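Cofilin (Streptomyces griseoflavus, PDB 5IVU) probably binds actin, as a bacterial member of the ADF/cofilin family of actin-binding proteins. Local coordinates at residues A129-N132 and V133-A137; S48-Y51 and D52-L55; M96-K99 and M100-S104. All coordinates share one frame; numbering follows the deposited sequence.

Contact 1. Residues A129-N132 and V133-A137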
# COMPACT_ATOMS: atom_id res chain seq x y z
N ALA A 129 -1.41 12.38 -0.73
CA ALA A 129 -1.56 13.15 -1.98
C ALA A 129 -0.31 13.02 -2.81
O ALA A 129 0.79 12.93 -2.25
CB ALA A 129 -1.81 14.62 -1.67
N HIS A 130 -0.47 13.02 -4.14
CA HIS A 130 0.60 12.65 -5.05
C HIS A 130 1.86 13.48 -4.82
O HIS A 130 2.94 12.92 -4.68
CB HIS A 130 0.15 12.74 -6.52
CG HIS A 130 0.97 11.92 -7.47
ND1 HIS A 130 0.97 12.14 -8.83
CD2 HIS A 130 1.81 10.88 -7.25
CE1 HIS A 130 1.77 11.27 -9.41
NE2 HIS A 130 2.30 10.50 -8.48
N GLU A 131 1.69 14.80 -4.72
CA GLU A 131 2.82 15.72 -4.53
C GLU A 131 3.59 15.44 -3.24
O GLU A 131 4.82 15.49 -3.21
CB GLU A 131 2.33 17.17 -4.54
CG GLU A 131 3.43 18.21 -4.77
CD GLU A 131 3.20 19.55 -4.05
OE1 GLU A 131 2.20 19.72 -3.31
OE2 GLU A 131 4.06 20.46 -4.21
N ASN A 132 2.86 15.14 -2.17
CA ASN A 132 3.46 14.83 -0.86
C ASN A 132 4.26 13.53 -0.93
O ASN A 132 5.33 13.41 -0.32
CB ASN A 132 2.36 14.76 0.22
CG ASN A 132 2.88 15.04 1.62
OD1 ASN A 132 3.74 14.32 2.15
ND2 ASN A 132 2.34 16.08 2.25
N VAL A 133 3.74 12.56 -1.68
CA VAL A 133 4.39 11.25 -1.86
C VAL A 133 5.62 11.37 -2.77
O VAL A 133 6.65 10.76 -2.48
CB VAL A 133 3.39 10.19 -2.38
CG1 VAL A 133 4.08 8.88 -2.73
CG2 VAL A 133 2.32 9.94 -1.32
N LEU A 134 5.52 12.17 -3.84
CA LEU A 134 6.68 12.48 -4.70
C LEU A 134 7.77 13.23 -3.93
O LEU A 134 8.94 12.90 -4.07
CB LEU A 134 6.25 13.33 -5.89
CG LEU A 134 5.30 12.68 -6.91
CD1 LEU A 134 4.57 13.73 -7.73
CD2 LEU A 134 6.06 11.72 -7.82
N ASP A 135 7.38 14.23 -3.14
CA ASP A 135 8.27 14.93 -2.21
C ASP A 135 9.10 13.95 -1.37
O ASP A 135 10.34 13.95 -1.43
CB ASP A 135 7.44 15.89 -1.28
CG ASP A 135 7.19 17.26 -1.90
OD1 ASP A 135 7.71 17.61 -2.99
OD2 ASP A 135 6.41 18.00 -1.27
N LYS A 136 8.41 13.09 -0.61
CA LYS A 136 9.07 12.11 0.26
C LYS A 136 9.92 11.10 -0.51
O LYS A 136 10.94 10.64 -0.00
CB LYS A 136 8.06 11.36 1.13
CG LYS A 136 7.47 12.22 2.24
CD LYS A 136 6.78 11.39 3.31
CE LYS A 136 6.45 12.22 4.53
NZ LYS A 136 5.57 13.38 4.19
N ALA A 137 9.51 10.79 -1.74
CA ALA A 137 10.27 9.90 -2.63
C ALA A 137 11.58 10.49 -3.20
O ALA A 137 12.25 9.83 -3.99
CB ALA A 137 9.38 9.41 -3.76

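Contact 2. Residues S48-Y51 and D52-L55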
# COMPACT_ATOMS: atom_id res chain seq x y z
N SER A 48 -4.24 0.85 -13.40
CA SER A 48 -4.48 2.27 -13.67
C SER A 48 -3.25 3.13 -13.40
O SER A 48 -2.65 3.05 -12.34
CB SER A 48 -5.67 2.81 -12.85
OG SER A 48 -5.78 4.22 -13.00
N VAL A 49 -2.91 3.97 -14.37
CA VAL A 49 -1.82 4.93 -14.23
C VAL A 49 -2.27 6.17 -13.41
O VAL A 49 -1.42 6.94 -12.95
CB VAL A 49 -1.31 5.35 -15.64
CG1 VAL A 49 -2.19 6.43 -16.27
CG2 VAL A 49 0.15 5.78 -15.60
N ASP A 50 -3.58 6.36 -13.26
CA ASP A 50 -4.15 7.55 -12.62
C ASP A 50 -4.04 7.46 -11.10
O ASP A 50 -4.69 6.63 -10.46
CB ASP A 50 -5.62 7.70 -13.02
CG ASP A 50 -6.15 9.11 -12.83
OD1 ASP A 50 -5.57 9.91 -12.06
OD2 ASP A 50 -7.19 9.43 -13.45
N TYR A 51 -3.21 8.32 -10.53
CA TYR A 51 -3.03 8.36 -9.08
C TYR A 51 -4.34 8.60 -8.29
O TYR A 51 -4.47 8.13 -7.16
CB TYR A 51 -1.97 9.39 -8.68
CG TYR A 51 -1.48 9.23 -7.25
CD1 TYR A 51 -0.45 8.35 -6.95
CD2 TYR A 51 -2.05 9.95 -6.21
CE1 TYR A 51 0.01 8.20 -5.65
CE2 TYR A 51 -1.60 9.81 -4.91
CZ TYR A 51 -0.57 8.93 -4.63
OH TYR A 51 -0.12 8.77 -3.34
N ASP A 52 -5.31 9.29 -8.89
CA ASP A 52 -6.61 9.51 -8.24
C ASP A 52 -7.45 8.24 -8.07
O ASP A 52 -8.24 8.16 -7.12
CB ASP A 52 -7.43 10.57 -8.99
CG ASP A 52 -6.83 11.95 -8.85
OD1 ASP A 52 -6.38 12.31 -7.75
OD2 ASP A 52 -6.83 12.68 -9.86
N ASN A 53 -7.28 7.26 -8.95
CA ASN A 53 -7.89 5.93 -8.76
C ASN A 53 -7.33 5.20 -7.54
O ASN A 53 -8.07 4.48 -6.86
CB ASN A 53 -7.70 5.04 -9.99
CG ASN A 53 -8.67 5.36 -11.11
OD1 ASN A 53 -8.74 6.49 -11.60
ND2 ASN A 53 -9.46 4.37 -11.50
N PHE A 54 -6.04 5.39 -7.29
CA PHE A 54 -5.40 4.86 -6.08
C PHE A 54 -6.01 5.49 -4.83
O PHE A 54 -6.45 4.76 -3.93
CB PHE A 54 -3.88 5.11 -6.11
CG PHE A 54 -3.18 4.77 -4.83
CD1 PHE A 54 -3.32 3.51 -4.25
CD2 PHE A 54 -2.35 5.70 -4.21
CE1 PHE A 54 -2.66 3.19 -3.07
CE2 PHE A 54 -1.68 5.39 -3.04
CZ PHE A 54 -1.84 4.13 -2.46
N LEU A 55 -6.07 6.82 -4.81
CA LEU A 55 -6.66 7.56 -3.70
C LEU A 55 -8.11 7.17 -3.42
O LEU A 55 -8.51 7.09 -2.26
CB LEU A 55 -6.56 9.06 -3.93
CG LEU A 55 -5.16 9.67 -3.84
CD1 LEU A 55 -5.20 11.16 -4.14
CD2 LEU A 55 -4.53 9.42 -2.47

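Contact 3. Residues M96-K99 and M100-S104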
# COMPACT_ATOMS: atom_id res chain seq x y z
N MET A 96 -10.31 2.26 16.35
CA MET A 96 -9.03 1.98 17.02
C MET A 96 -8.68 0.49 17.06
O MET A 96 -7.51 0.13 16.89
CB MET A 96 -9.06 2.55 18.43
CG MET A 96 -7.76 2.43 19.20
SD MET A 96 -8.06 2.54 20.95
CE MET A 96 -9.32 1.30 21.22
N LYS A 97 -9.68 -0.36 17.28
CA LYS A 97 -9.51 -1.82 17.20
C LYS A 97 -8.90 -2.26 15.87
O LYS A 97 -8.06 -3.16 15.83
CB LYS A 97 -10.87 -2.51 17.41
CG LYS A 97 -10.86 -4.03 17.37
CD LYS A 97 -12.26 -4.60 17.61
CE LYS A 97 -12.39 -6.04 17.13
NZ LYS A 97 -13.78 -6.57 17.31
N GLN A 98 -9.33 -1.61 14.78
CA GLN A 98 -8.78 -1.89 13.46
C GLN A 98 -7.37 -1.35 13.33
O GLN A 98 -6.49 -2.05 12.80
CB GLN A 98 -9.67 -1.33 12.35
CG GLN A 98 -9.42 -1.99 11.00
CD GLN A 98 -10.17 -1.32 9.87
OE1 GLN A 98 -10.17 -0.10 9.73
NE2 GLN A 98 -10.78 -2.13 9.01
N LYS A 99 -7.14 -0.13 13.80
CA LYS A 99 -5.80 0.47 13.75
C LYS A 99 -4.77 -0.37 14.53
O LYS A 99 -3.61 -0.48 14.10
CB LYS A 99 -5.79 1.90 14.31
CG LYS A 99 -6.59 2.93 13.52
CD LYS A 99 -6.30 4.32 14.07
CE LYS A 99 -7.52 5.22 14.10
NZ LYS A 99 -7.14 6.61 14.48
N MET A 100 -5.18 -0.90 15.67
CA MET A 100 -4.30 -1.73 16.49
C MET A 100 -3.96 -3.05 15.78
O MET A 100 -2.82 -3.51 15.87
CB MET A 100 -4.92 -2.06 17.86
CG MET A 100 -5.01 -0.96 18.91
SD MET A 100 -3.59 0.14 18.94
CE MET A 100 -4.09 1.40 17.75
N ALA A 101 -4.94 -3.63 15.09
CA ALA A 101 -4.72 -4.89 14.36
C ALA A 101 -3.77 -4.72 13.17
O ALA A 101 -2.87 -5.54 12.97
CB ALA A 101 -6.04 -5.48 13.91
N TYR A 102 -3.98 -3.66 12.40
CA TYR A 102 -3.09 -3.34 11.27
C TYR A 102 -1.69 -3.00 11.76
O TYR A 102 -0.70 -3.49 11.19
CB TYR A 102 -3.67 -2.20 10.41
CG TYR A 102 -4.64 -2.68 9.35
CD1 TYR A 102 -5.91 -3.14 9.69
CD2 TYR A 102 -4.29 -2.67 8.00
CE1 TYR A 102 -6.80 -3.58 8.73
CE2 TYR A 102 -5.17 -3.11 7.03
CZ TYR A 102 -6.42 -3.56 7.39
OH TYR A 102 -7.31 -3.98 6.43
N ALA A 103 -1.60 -2.18 12.80
CA ALA A 103 -0.30 -1.84 13.42
C ALA A 103 0.50 -3.08 13.84
O ALA A 103 1.71 -3.14 13.61
CB ALA A 103 -0.51 -0.93 14.61
N SER A 104 -0.17 -4.06 14.45
CA SER A 104 0.51 -5.27 14.94
C SER A 104 0.74 -6.35 13.87
O SER A 104 1.52 -7.27 14.09
CB SER A 104 -0.23 -5.86 16.16
OG SER A 104 -1.60 -6.10 15.90

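Contact 1. Residues A129-N132 and V133-A137
Leu-134 lays a methyl group over the imidazole of His-130, one helical turn earlier, and this CH-pi contact is the tight part of the short helix 130-136. CD1 of Leu-134 stands 3.9 Å from the centroid of the His-130 ring, only 3° off the ring normal, so the methyl sits over the middle of the face. CG of His-130 lies trans to its own backbone N (chi1 -158°), which carries the imidazole to the side where the leucine branch meets it obliquely. Beneath them four i to i+4 bonds join 129-132 to 133-137, beginning at Ala-129, the N-cap residue, whose O accepts from Val-133 N at 3.0 Å; the bond from Leu-134 N to His-130 O is shorter, 2.8 Å.

Away from this packing the side chains are polar and looser. Lys-136 runs alongside Asn-132, and a bend at its last torsion (chi4 58°) brings NZ to 2.9 Å from Asn-132 OD1, in the plane of the amide carbonyl. This single bond links the two polar ends across one turn. In a separate pair, Glu-131 and Asp-135 are exposed, with OE2 of Glu-131 and OD2 of Asp-135 4.5 Å apart; their like charges probably disfavour closer approach.

The side carrying His-130, Val-133, Leu-134 and Ala-137 faces the central sheet: His-130, Val-133 and Ala-137 rest on Leu-70 of strand 64-72, and Leu-134 on Tyr-72 of that strand, while the His-130 ring also stacks with Tyr-51 of helix 51-57.

Contact 2. Residues S48-Y51 and D52-L55
Tyr-51 O accepts from Leu-55 N at 3.1 Å, with an N-H...O angle of 166°, a regular i to i+4 bond at the start of helix 51-57. One residue earlier the backbone is less regular: Asp-50 O receives only a weak bond from Asn-53 N. Before it, Ser-48 OG accepts from Asp-50 N at 3.1 Å, an ST turn that leads the chain into the helix.

Asp-50 is the N-cap, its OD1 taking the Asp-52 N-H at 3.2 Å from well above the carboxylate plane. The nearby carboxylate of Asp-52 probably makes the spot more negative, which the amino end of a helix would be expected to tolerate.

On the buried side, CG of Tyr-51 lies opposite its backbone N (chi1 -165°), which swings the ring alongside Phe-54 into an offset edge-to-face pair, centroids 5.4 Å apart and planes at 70°. The edge of Phe-54 is turned to the face of Tyr-51, and CD2 comes down near the rim of that face. Leu-55 sets its branch against the tyrosine, CG 3.7 Å from Tyr-51 CE2. The Tyr-51 hydroxyl is hydrogen-bonded to Val-128 O. With Tyr-51 cut back to alanine, the Phe-54 edge and the Leu-55 branch would probably lose the ring they pack on, and Val-128 O its hydroxyl partner. Tyr-68 meets both aromatic rings, and Phe-54 also reaches Tyr-28 and Ile-30 of strand 28-33.

Contact 3. Residues M96-K99 and M100-S104
Met-96 O accepts from Met-100 N at 2.8 Å, the shortest of the four i to i+4 bonds that join these two turns of helix 96-112. This helix is the crossover of a beta-alpha-beta unit, linking strand 81-89 to strand 118-122, and its two sides differ sharply in character. On the inner side Gln-98 and Tyr-102 run abreast, pointing the same way, with the amide plane turned 73° from the ring. Their contact is made by the aliphatic part of the glutamine: CG lies 3.8 Å from Tyr-102 CE1. Both polar ends are secured elsewhere, the Gln-98 amide by Cys-63 N and Glu-62, and the Tyr-102 hydroxyl by Leu-33 N. The tyrosine is thus fixed at its hydroxyl while its ring is flanked by Gln-98 CG. Lys-99 sends NZ to Asp-92 O.

On the exposed side the methionine side chains meet through carbon. Met-100 folds back through two bends (chi2 -38°, chi3 89°), which bring its methyl CE to 4.1 Å from Met-96 CG and 3.9 Å from Lys-99 CB.

In the fold
From the N terminus, contact 2 comes first, turning the chain from strand 39-46 into helix 51-57. Contact 3 follows on the crossover helix 96-112, which it fastens to strand 28-33 and to the loop at Cys-63, and contact 1 comes last, on the C-terminal helix 130-136. All three are local and lie in series: none nests within or crosses another, and none closes a long loop. Contacts 1 and 2 are far apart in sequence but touch in space, with Val-133 CG2 3.4 Å from Tyr-51 OH, tying the last helix to helix 51-57 beside strand 64-72. Contact 3 lies across the chain's centre from contact 2, their nearest atoms about 12 Å apart.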